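Local structure of Lmo0135 protein (5ISU) at residues F144-K149 with M402-D407; F305-T310 with D407-L412; K311-K316 with I465-A470; Y413-P418 with N423-D428. The protein probably binds peptides outside the cell and passes them to an ABC transporter for uptake. One frame throughout, in Å; residues are numbered along the deposited sequence.

Contact 1: F144-K149 with M402-D407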
# COMPACT_ATOMS: atom_id res chain seq x y z
N PHE A 144 -9.70 -11.54 8.90
CA PHE A 144 -8.62 -12.52 8.97
C PHE A 144 -8.42 -13.25 7.64
O PHE A 144 -7.33 -13.74 7.36
CB PHE A 144 -8.82 -13.48 10.13
CG PHE A 144 -7.67 -14.40 10.33
CD1 PHE A 144 -6.46 -13.91 10.82
CD2 PHE A 144 -7.80 -15.76 10.09
CE1 PHE A 144 -5.39 -14.75 11.04
CE2 PHE A 144 -6.73 -16.61 10.31
CZ PHE A 144 -5.52 -16.11 10.78
N GLU A 145 -9.47 -13.33 6.82
CA GLU A 145 -9.33 -13.90 5.48
C GLU A 145 -8.28 -13.12 4.68
O GLU A 145 -7.47 -13.71 3.97
CB GLU A 145 -10.65 -13.90 4.72
CG GLU A 145 -10.53 -14.41 3.28
CD GLU A 145 -11.87 -14.65 2.58
OE1 GLU A 145 -12.94 -14.24 3.12
OE2 GLU A 145 -11.84 -15.26 1.49
N ASN A 146 -8.30 -11.79 4.81
CA ASN A 146 -7.34 -10.93 4.13
C ASN A 146 -5.91 -11.16 4.64
O ASN A 146 -4.95 -11.17 3.85
CB ASN A 146 -7.72 -9.47 4.32
CG ASN A 146 -6.77 -8.53 3.61
OD1 ASN A 146 -6.69 -8.52 2.38
ND2 ASN A 146 -6.05 -7.73 4.38
N THR A 147 -5.77 -11.31 5.96
CA THR A 147 -4.47 -11.58 6.56
C THR A 147 -3.90 -12.89 5.98
O THR A 147 -2.71 -12.98 5.69
CB THR A 147 -4.60 -11.68 8.09
OG1 THR A 147 -5.15 -10.47 8.61
CG2 THR A 147 -3.27 -11.91 8.71
N ILE A 148 -4.74 -13.91 5.80
CA ILE A 148 -4.29 -15.16 5.19
C ILE A 148 -3.85 -14.94 3.72
O ILE A 148 -2.90 -15.56 3.27
CB ILE A 148 -5.38 -16.26 5.25
CG1 ILE A 148 -5.55 -16.74 6.69
CG2 ILE A 148 -5.01 -17.47 4.40
CD1 ILE A 148 -6.69 -17.73 6.86
N LYS A 149 -4.56 -14.06 3.01
CA LYS A 149 -4.26 -13.74 1.60
C LYS A 149 -3.06 -12.82 1.37
O LYS A 149 -2.72 -12.54 0.23
CB LYS A 149 -5.46 -13.08 0.92
CG LYS A 149 -6.76 -13.84 0.97
CD LYS A 149 -6.74 -15.11 0.17
CE LYS A 149 -8.17 -15.63 0.06
NZ LYS A 149 -8.22 -16.86 -0.75
N MET A 402 -3.89 1.08 1.51
CA MET A 402 -4.27 0.31 2.70
C MET A 402 -4.66 -1.16 2.62
O MET A 402 -4.83 -1.80 3.67
CB MET A 402 -5.40 1.03 3.43
CG MET A 402 -5.00 2.36 4.00
SD MET A 402 -3.57 2.28 5.07
CE MET A 402 -4.13 1.23 6.41
N GLY A 403 -4.82 -1.72 1.43
CA GLY A 403 -5.23 -3.13 1.37
C GLY A 403 -6.71 -3.33 1.02
O GLY A 403 -7.47 -2.35 0.85
N ASN A 404 -7.09 -4.61 0.96
CA ASN A 404 -8.40 -5.06 0.49
C ASN A 404 -9.56 -5.12 1.50
O ASN A 404 -10.70 -5.33 1.08
CB ASN A 404 -8.25 -6.44 -0.19
CG ASN A 404 -7.36 -6.40 -1.43
OD1 ASN A 404 -7.11 -5.33 -2.00
ND2 ASN A 404 -6.89 -7.57 -1.85
N ASP A 405 -9.27 -5.00 2.80
CA ASP A 405 -10.31 -5.03 3.83
C ASP A 405 -10.36 -3.67 4.52
O ASP A 405 -9.33 -3.17 4.97
CB ASP A 405 -10.11 -6.18 4.84
CG ASP A 405 -11.32 -6.33 5.81
OD1 ASP A 405 -11.54 -5.44 6.68
OD2 ASP A 405 -12.05 -7.36 5.71
N PRO A 406 -11.57 -3.09 4.63
CA PRO A 406 -11.70 -1.76 5.23
C PRO A 406 -11.29 -1.68 6.71
O PRO A 406 -11.04 -0.60 7.21
CB PRO A 406 -13.18 -1.43 5.04
CG PRO A 406 -13.86 -2.76 4.97
CD PRO A 406 -12.90 -3.66 4.28
N ASP A 407 -11.21 -2.81 7.40
CA ASP A 407 -10.81 -2.79 8.83
C ASP A 407 -9.39 -2.21 9.02
O ASP A 407 -9.10 -1.60 10.04
CB ASP A 407 -10.86 -4.18 9.43
CG ASP A 407 -10.56 -4.19 10.93
OD1 ASP A 407 -11.33 -3.57 11.71
OD2 ASP A 407 -9.58 -4.85 11.34
O HOH W 1 -5.01 -6.62 1.08
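Asn146 reaches out from helix 144-148 and lays its methylene and amide oxygen against the CB atoms of Asn404 and Asp405. Its CG stands anti to the backbone N (chi1 -179°), a torsion that carries the amide off the helix surface toward the loop. Asn146 OD1 lies 3.7 Å from Asn404 CB. Asn146 CB lies 4.1 Å from Asp405 CB, and the two segments bury 110 Å² in all. Asn146 and Asn404 cross at about a right angle, with their amide planes 58° apart. No direct hydrogen bond crosses between the segments. A water joins the two sides instead, donating to Asn146 OD1 at 2.8 Å and accepting from the backbone N of Asn404 at 2.9 Å. In fold terms, a short helix that packs on the antiparallel sheet containing strands 63-68 and 74-79 here meets the loop after strand 395-400, which belongs to the mixed sheet of strands 248-263 and 462-475; this is consistent with a touch between the two lobes of a periplasmic-binding-protein fold. The loop is held by an Asx turn and by partners outside it. Asp405 OD1 uses its anti lone pair to accept from Asp407 N at 2.7 Å (N-H...O angle 161°), forming the Asx turn, while Asp405 OD2 forms a salt bridge with Arg445 of helix 442-458. Both carboxylate oxygens are thus engaged away from Asn146, and Asp405 offers Asn146 its CB. The amide oxygen of Asn404 is likewise taken, by Asn309 ND2.

Contact 2: F305-T310 with D407-L412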
# COMPACT_ATOMS: atom_id res chain seq x y z
N PHE A 305 -13.41 7.49 1.04
CA PHE A 305 -12.09 7.51 1.69
C PHE A 305 -11.35 6.17 1.45
O PHE A 305 -10.13 6.07 1.63
CB PHE A 305 -12.18 7.85 3.19
CG PHE A 305 -12.66 6.72 4.04
CD1 PHE A 305 -11.77 5.75 4.48
CD2 PHE A 305 -13.99 6.62 4.40
CE1 PHE A 305 -12.21 4.69 5.28
CE2 PHE A 305 -14.43 5.56 5.19
CZ PHE A 305 -13.54 4.60 5.62
N LEU A 306 -12.09 5.17 1.01
CA LEU A 306 -11.56 3.88 0.64
C LEU A 306 -11.21 3.86 -0.84
O LEU A 306 -11.91 4.48 -1.64
CB LEU A 306 -12.66 2.84 0.79
CG LEU A 306 -13.31 2.59 2.14
CD1 LEU A 306 -14.33 1.50 1.94
CD2 LEU A 306 -12.25 2.16 3.14
N THR A 307 -10.16 3.12 -1.20
CA THR A 307 -9.79 2.91 -2.61
C THR A 307 -10.70 1.83 -3.21
O THR A 307 -11.36 1.10 -2.47
CB THR A 307 -8.30 2.53 -2.78
OG1 THR A 307 -7.94 1.49 -1.84
CG2 THR A 307 -7.43 3.76 -2.54
N GLU A 308 -10.71 1.72 -4.54
CA GLU A 308 -11.62 0.78 -5.24
C GLU A 308 -11.43 -0.70 -5.02
O GLU A 308 -12.35 -1.48 -5.23
CB GLU A 308 -11.59 1.04 -6.75
CG GLU A 308 -12.08 2.43 -7.14
CD GLU A 308 -12.25 2.61 -8.64
OE1 GLU A 308 -11.91 1.68 -9.44
OE2 GLU A 308 -12.75 3.68 -9.04
N ASN A 309 -10.21 -1.09 -4.66
CA ASN A 309 -9.87 -2.48 -4.36
C ASN A 309 -10.42 -2.97 -3.03
O ASN A 309 -10.47 -4.18 -2.79
CB ASN A 309 -8.34 -2.64 -4.27
CG ASN A 309 -7.72 -1.74 -3.20
OD1 ASN A 309 -7.77 -0.50 -3.31
ND2 ASN A 309 -7.11 -2.34 -2.17
N THR A 310 -10.80 -2.05 -2.14
CA THR A 310 -11.22 -2.44 -0.79
C THR A 310 -12.66 -2.88 -0.74
O THR A 310 -13.53 -2.15 -1.19
CB THR A 310 -11.06 -1.26 0.18
OG1 THR A 310 -9.70 -0.78 0.13
CG2 THR A 310 -11.41 -1.68 1.60
N ASP A 407 -11.21 -2.81 7.40
CA ASP A 407 -10.81 -2.79 8.83
C ASP A 407 -9.39 -2.21 9.02
O ASP A 407 -9.10 -1.60 10.04
CB ASP A 407 -10.86 -4.18 9.43
CG ASP A 407 -10.56 -4.19 10.93
OD1 ASP A 407 -11.33 -3.57 11.71
OD2 ASP A 407 -9.58 -4.85 11.34
N ALA A 408 -8.52 -2.39 8.02
CA ALA A 408 -7.15 -1.86 8.14
C ALA A 408 -7.11 -0.32 8.21
O ALA A 408 -6.14 0.26 8.70
CB ALA A 408 -6.28 -2.37 6.98
N TYR A 409 -8.18 0.34 7.76
CA TYR A 409 -8.26 1.79 7.75
C TYR A 409 -8.55 2.40 9.12
O TYR A 409 -8.48 3.61 9.27
CB TYR A 409 -9.32 2.28 6.77
CG TYR A 409 -9.08 2.02 5.29
CD1 TYR A 409 -9.13 0.74 4.76
CD2 TYR A 409 -8.91 3.08 4.41
CE1 TYR A 409 -8.96 0.53 3.40
CE2 TYR A 409 -8.74 2.87 3.06
CZ TYR A 409 -8.78 1.60 2.55
OH TYR A 409 -8.60 1.43 1.19
N LYS A 410 -8.89 1.57 10.11
CA LYS A 410 -9.18 2.06 11.47
C LYS A 410 -8.14 2.99 12.08
O LYS A 410 -8.49 3.97 12.74
CB LYS A 410 -9.31 0.90 12.45
CG LYS A 410 -10.58 0.09 12.34
CD LYS A 410 -10.72 -0.94 13.46
CE LYS A 410 -9.54 -1.90 13.51
NZ LYS A 410 -9.90 -3.12 14.30
N SER A 411 -6.86 2.65 11.87
CA SER A 411 -5.72 3.40 12.43
C SER A 411 -5.58 4.84 11.87
O SER A 411 -4.75 5.63 12.34
CB SER A 411 -4.42 2.60 12.20
OG SER A 411 -4.19 2.36 10.81
N LEU A 412 -6.40 5.16 10.87
CA LEU A 412 -6.43 6.50 10.27
C LEU A 412 -7.68 7.27 10.68
O LEU A 412 -7.77 8.48 10.41
CB LEU A 412 -6.43 6.39 8.74
CG LEU A 412 -5.20 5.80 8.07
CD1 LEU A 412 -5.59 5.04 6.80
CD2 LEU A 412 -4.17 6.88 7.78
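Tyr409 OH is gripped by the loop 305-310 from more than one direction. It donates to Thr310 OG1 in a short bond of 2.7 Å, and receives a weak bond from Thr307 N, nearly straight at 171° but long at 3.3 Å. Thr307 OG1 also stands 3.1 Å from Tyr409 OH. Thr310 OG1 meets the tyrosine at the ring edge, near its plane, and is bonded in turn to Gly403 O, so the phenol proton enters a short chain of polar atoms. The ring is fixed by apolar contacts as well. Leu306 CD2 sits 3.4 Å from the centroid of the Tyr409 ring, almost straight above its centre, a CH-pi contact that touches all six ring carbons about equally. Over the same face, but out toward its CD2 edge, Phe305 points an edge at the tyrosine in an offset edge-to-face pair, with centroids 5.8 Å apart and planes at 76°. The closest atoms of that pair are Phe305 CE1 and Tyr409 CD2, at 3.8 Å. The phenylalanine reaches this place with CG lodged between its backbone N and carbonyl carbon (chi1 76°), and its ring also packs on helix 442-458, notably Ile452 and Ile456. Every residue that takes part is buried. Thr307 to Thr310 form a type I beta turn, closed by Thr310 N to Thr307 O at 3.2 Å. A tyrosine of the 3-10 segment after strand 395-400 thus brings its hydroxyl to both ends of a type I turn, Thr307 and Thr310, in a buried loop-loop contact of the solute-binding-protein fold.

Contact 3: K311-K316 with I465-A470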
# COMPACT_ATOMS: atom_id res chain seq x y z
N LYS A 311 -12.93 -4.04 -0.14
CA LYS A 311 -14.32 -4.51 -0.01
C LYS A 311 -15.26 -3.46 0.54
O LYS A 311 -14.92 -2.73 1.47
CB LYS A 311 -14.48 -5.77 0.84
CG LYS A 311 -14.23 -7.05 0.09
CD LYS A 311 -14.92 -8.23 0.75
CE LYS A 311 -14.49 -8.44 2.19
NZ LYS A 311 -15.18 -9.66 2.71
N TYR A 312 -16.45 -3.43 -0.06
CA TYR A 312 -17.54 -2.53 0.31
C TYR A 312 -17.33 -1.09 -0.17
O TYR A 312 -18.08 -0.18 0.21
CB TYR A 312 -17.85 -2.64 1.81
CG TYR A 312 -17.93 -4.09 2.26
CD1 TYR A 312 -18.80 -4.99 1.65
CD2 TYR A 312 -17.13 -4.57 3.29
CE1 TYR A 312 -18.87 -6.31 2.04
CE2 TYR A 312 -17.20 -5.90 3.71
CZ TYR A 312 -18.06 -6.77 3.08
OH TYR A 312 -18.11 -8.08 3.49
N PHE A 313 -16.34 -0.88 -1.03
CA PHE A 313 -16.15 0.43 -1.60
C PHE A 313 -17.45 0.84 -2.30
O PHE A 313 -18.10 -0.00 -2.91
CB PHE A 313 -15.05 0.41 -2.66
CG PHE A 313 -15.01 1.65 -3.50
CD1 PHE A 313 -14.25 2.74 -3.12
CD2 PHE A 313 -15.73 1.74 -4.70
CE1 PHE A 313 -14.21 3.90 -3.90
CE2 PHE A 313 -15.69 2.89 -5.49
CZ PHE A 313 -14.94 3.98 -5.07
N THR A 314 -17.82 2.11 -2.18
CA THR A 314 -18.97 2.67 -2.91
C THR A 314 -18.64 4.11 -3.27
O THR A 314 -18.11 4.83 -2.44
CB THR A 314 -20.32 2.60 -2.15
OG1 THR A 314 -21.34 3.23 -2.95
CG2 THR A 314 -20.27 3.32 -0.82
N ASP A 315 -18.94 4.52 -4.50
CA ASP A 315 -18.69 5.90 -4.93
C ASP A 315 -19.93 6.78 -4.72
O ASP A 315 -19.95 7.93 -5.17
CB ASP A 315 -18.22 5.98 -6.40
CG ASP A 315 -19.31 5.59 -7.42
OD1 ASP A 315 -20.49 5.37 -7.05
OD2 ASP A 315 -18.98 5.51 -8.62
N LYS A 316 -20.94 6.24 -4.04
CA LYS A 316 -22.17 6.97 -3.77
C LYS A 316 -22.12 7.66 -2.42
O LYS A 316 -22.90 7.36 -1.51
CB LYS A 316 -23.36 6.00 -3.83
CG LYS A 316 -23.48 5.25 -5.13
CD LYS A 316 -24.65 4.29 -5.07
CE LYS A 316 -24.75 3.49 -6.34
NZ LYS A 316 -25.90 2.56 -6.25
N ILE A 465 -8.90 13.32 -2.90
CA ILE A 465 -8.63 13.96 -4.17
C ILE A 465 -8.70 12.98 -5.33
O ILE A 465 -9.51 13.15 -6.24
CB ILE A 465 -7.24 14.62 -4.18
CG1 ILE A 465 -7.14 15.69 -3.09
CG2 ILE A 465 -6.97 15.25 -5.54
CD1 ILE A 465 -5.73 16.21 -2.89
N SER A 466 -7.85 11.97 -5.32
CA SER A 466 -7.79 11.02 -6.42
C SER A 466 -7.27 9.64 -6.07
O SER A 466 -6.56 9.48 -5.08
CB SER A 466 -6.91 11.60 -7.53
OG SER A 466 -5.60 11.90 -7.06
N TYR A 467 -7.69 8.65 -6.86
CA TYR A 467 -7.15 7.32 -6.75
C TYR A 467 -6.10 7.33 -7.83
O TYR A 467 -6.40 7.51 -9.02
CB TYR A 467 -8.20 6.22 -6.99
CG TYR A 467 -9.41 6.39 -6.12
CD1 TYR A 467 -9.26 6.54 -4.74
CD2 TYR A 467 -10.69 6.39 -6.65
CE1 TYR A 467 -10.35 6.71 -3.91
CE2 TYR A 467 -11.80 6.56 -5.82
CZ TYR A 467 -11.61 6.72 -4.45
OH TYR A 467 -12.69 6.90 -3.58
N ASP A 468 -4.84 7.20 -7.40
CA ASP A 468 -3.69 7.31 -8.28
C ASP A 468 -3.20 6.04 -8.99
O ASP A 468 -3.37 4.93 -8.51
CB ASP A 468 -2.54 7.92 -7.48
CG ASP A 468 -2.81 9.36 -7.06
OD1 ASP A 468 -3.91 9.90 -7.34
OD2 ASP A 468 -1.89 9.96 -6.45
N ASN A 469 -2.61 6.24 -10.16
CA ASN A 469 -2.04 5.12 -10.92
C ASN A 469 -0.53 5.22 -10.85
O ASN A 469 0.01 6.28 -10.60
CB ASN A 469 -2.46 5.17 -12.39
CG ASN A 469 -3.96 5.05 -12.58
OD1 ASN A 469 -4.65 4.36 -11.83
ND2 ASN A 469 -4.48 5.75 -13.58
N ALA A 470 0.14 4.09 -10.98
CA ALA A 470 1.60 4.05 -11.05
C ALA A 470 1.91 3.78 -12.52
O ALA A 470 1.03 3.37 -13.29
CB ALA A 470 2.14 2.94 -10.17
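Phe313 and Tyr467 meet from opposite directions, and the closest pair is Phe313 CE1 and Tyr467 OH at 3.4 Å. The phenol oxygen lies in the plane of the phenylalanine ring, at its edge, while Tyr467 CZ follows at 3.9 Å from Phe313 CE1. The ring planes stand 75° apart with centroids 5.9 Å from one another; this oblique geometry is that of neither a stack nor a clean T-shape. Phe313 comes within range because its CG is anti to the backbone N (chi1 167°), which extends the ring toward the strand. The polar work of Tyr467 OH is done elsewhere: it bonds to Ser304 O and receives a bond from Ser303 N, so the hydroxyl ties the strand to the chain just before 305-310 while the edge of the Phe313 ring abuts the same oxygen. Further out, Gln453 accepts from Thr314 N and donates to Tyr312 O, gripping the backbone on either side of Phe313. An ST turn, Lys316 N to Thr314 OG1 at 3.2 Å, follows. On the strand, Ser466 OG donates to the syn lone pair of Asp468 OD1 at 2.6 Å, and Asp468 OD2 forms a salt bridge with Arg257. A classic beta bulge puts Ile465 and Ser466 both opposite Ser259. The contact therefore joins strand 462-475, flanked by strands 248-263 and 299-301, to a loop that Gln453 holds against helix 442-458.

Contact 4: Y413-P418 with N423-D428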
# COMPACT_ATOMS: atom_id res chain seq x y z
N TYR A 413 -8.66 6.60 11.30
CA TYR A 413 -9.93 7.29 11.66
C TYR A 413 -10.47 7.11 13.09
O TYR A 413 -11.43 7.81 13.46
CB TYR A 413 -11.00 6.95 10.62
CG TYR A 413 -10.57 7.38 9.25
CD1 TYR A 413 -10.58 8.71 8.90
CD2 TYR A 413 -10.08 6.46 8.33
CE1 TYR A 413 -10.15 9.15 7.67
CE2 TYR A 413 -9.64 6.88 7.07
CZ TYR A 413 -9.69 8.23 6.75
OH TYR A 413 -9.27 8.71 5.53
N LEU A 414 -9.91 6.19 13.88
CA LEU A 414 -10.36 6.03 15.29
C LEU A 414 -9.87 7.23 16.10
O LEU A 414 -8.82 7.80 15.81
CB LEU A 414 -9.84 4.73 15.93
CG LEU A 414 -10.39 3.39 15.41
CD1 LEU A 414 -9.55 2.22 15.93
CD2 LEU A 414 -11.85 3.21 15.80
N SER A 415 -10.63 7.60 17.13
CA SER A 415 -10.26 8.75 17.98
C SER A 415 -8.84 8.68 18.52
O SER A 415 -8.12 9.67 18.50
CB SER A 415 -11.22 8.88 19.18
OG SER A 415 -12.54 9.13 18.75
N ASP A 416 -8.45 7.48 18.96
CA ASP A 416 -7.14 7.21 19.56
C ASP A 416 -6.03 6.82 18.57
O ASP A 416 -4.89 6.62 18.98
CB ASP A 416 -7.26 6.04 20.55
CG ASP A 416 -8.41 6.20 21.52
OD1 ASP A 416 -9.04 7.29 21.55
OD2 ASP A 416 -8.68 5.23 22.27
N ALA A 417 -6.37 6.68 17.30
CA ALA A 417 -5.39 6.18 16.33
C ALA A 417 -4.20 7.12 16.09
O ALA A 417 -4.37 8.34 16.04
CB ALA A 417 -6.08 5.85 15.02
N PRO A 418 -3.00 6.54 15.93
CA PRO A 418 -1.80 7.33 15.71
C PRO A 418 -1.74 7.98 14.32
O PRO A 418 -1.05 8.98 14.16
CB PRO A 418 -0.66 6.32 15.90
CG PRO A 418 -1.26 5.01 15.55
CD PRO A 418 -2.70 5.09 15.96
N ASN A 423 -7.42 14.43 13.39
CA ASN A 423 -7.71 14.51 14.84
C ASN A 423 -9.23 14.57 15.11
O ASN A 423 -9.69 15.23 16.05
CB ASN A 423 -6.97 15.69 15.50
CG ASN A 423 -5.47 15.59 15.36
OD1 ASN A 423 -4.86 14.67 15.87
ND2 ASN A 423 -4.85 16.57 14.69
N TYR A 424 -9.97 13.82 14.29
CA TYR A 424 -11.43 13.72 14.35
C TYR A 424 -11.87 12.73 15.43
O TYR A 424 -11.51 11.55 15.38
CB TYR A 424 -11.92 13.28 12.97
CG TYR A 424 -13.39 12.96 12.80
CD1 TYR A 424 -14.35 13.97 12.82
CD2 TYR A 424 -13.81 11.66 12.53
CE1 TYR A 424 -15.69 13.68 12.61
CE2 TYR A 424 -15.15 11.37 12.33
CZ TYR A 424 -16.08 12.38 12.37
OH TYR A 424 -17.41 12.08 12.17
N HIS A 425 -12.64 13.21 16.40
CA HIS A 425 -13.09 12.38 17.52
C HIS A 425 -14.60 12.19 17.51
O HIS A 425 -15.36 13.11 17.80
CB HIS A 425 -12.62 12.99 18.85
CG HIS A 425 -11.18 13.36 18.85
ND1 HIS A 425 -10.17 12.44 18.64
CD2 HIS A 425 -10.56 14.55 19.05
CE1 HIS A 425 -9.00 13.05 18.69
NE2 HIS A 425 -9.20 14.33 18.95
N ASN A 426 -15.02 10.97 17.17
CA ASN A 426 -16.43 10.61 17.09
C ASN A 426 -16.65 9.18 17.63
O ASN A 426 -16.47 8.20 16.89
CB ASN A 426 -16.87 10.73 15.63
CG ASN A 426 -18.33 10.34 15.42
OD1 ASN A 426 -18.99 9.77 16.30
ND2 ASN A 426 -18.83 10.64 14.23
N LYS A 427 -17.06 9.09 18.90
CA LYS A 427 -17.34 7.80 19.57
C LYS A 427 -18.34 6.90 18.84
O LYS A 427 -18.14 5.69 18.77
CB LYS A 427 -17.84 8.00 21.01
CG LYS A 427 -16.76 8.15 22.07
CD LYS A 427 -17.41 8.10 23.46
CE LYS A 427 -16.42 8.00 24.62
NZ LYS A 427 -15.55 9.20 24.73
N ASP A 428 -19.43 7.47 18.34
CA ASP A 428 -20.43 6.68 17.61
C ASP A 428 -19.81 6.03 16.38
O ASP A 428 -20.05 4.85 16.13
CB ASP A 428 -21.62 7.53 17.18
CG ASP A 428 -22.54 7.89 18.35
OD1 ASP A 428 -22.27 7.48 19.50
OD2 ASP A 428 -23.56 8.58 18.11
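An N-cap introduces helix 427-438, and the residues leading into it fold back against the type I turn Leu414-Ala417, which Ala417 N closes on Leu414 O at 3.1 Å. Ser415 supplies most of the surface from its side of the contact. Its CA and carbonyl oxygen lie at the edge of the His425 imidazole, near the ring plane, with Ser415 O 3.4 Å from His425 ND1. The imidazole is turned to this place with CG anti to the carbonyl carbon (chi1 -49°). Over one of its faces, toward the rim, lies Asn423 O, 3.0 Å above the plane. Ser415 OG lies alongside His425 CA and 3.5 Å from Asn426 N. Asn426 is the N-cap residue: its OD1 accepts from Leu429 N, while its ND2 donates to Tyr424 OH at 2.9 Å, nearly straight (172°) and within the amide plane. Both ends of that amide are therefore used, which fixes its rotation. Tyr424 OH has a second partner in Asp459 OD2. Around the contact, Asp430 of helix 427-438 accepts from Ser415 N, and the rings of Tyr413 and Tyr424 both pack on Ile456 of helix 442-458.

Overall arrangement
Contacts 1, 2 and 3 interlock: their segments alternate along the chain, and loop 305-316 is pinned at several points. Contacts 1 and 2 share Asp407, have centres about 10 Å apart, and are probably bonded through Gly403 O and Thr310 OG1 (2.8 Å). Contact 3 joins contact 1 through Asn404 O and Lys311 N at 2.9 Å, and it touches contact 2, where Leu306 O lies 3.2 Å from Tyr467 OH. Contact 4 is more peripheral; it meets contact 2, whose centre is about 15 Å away, where Phe305 CD1 touches Tyr413 CE2 at 3.5 Å. It does not touch contact 1 or 3, whose nearest atoms are about 7 and 10 Å away.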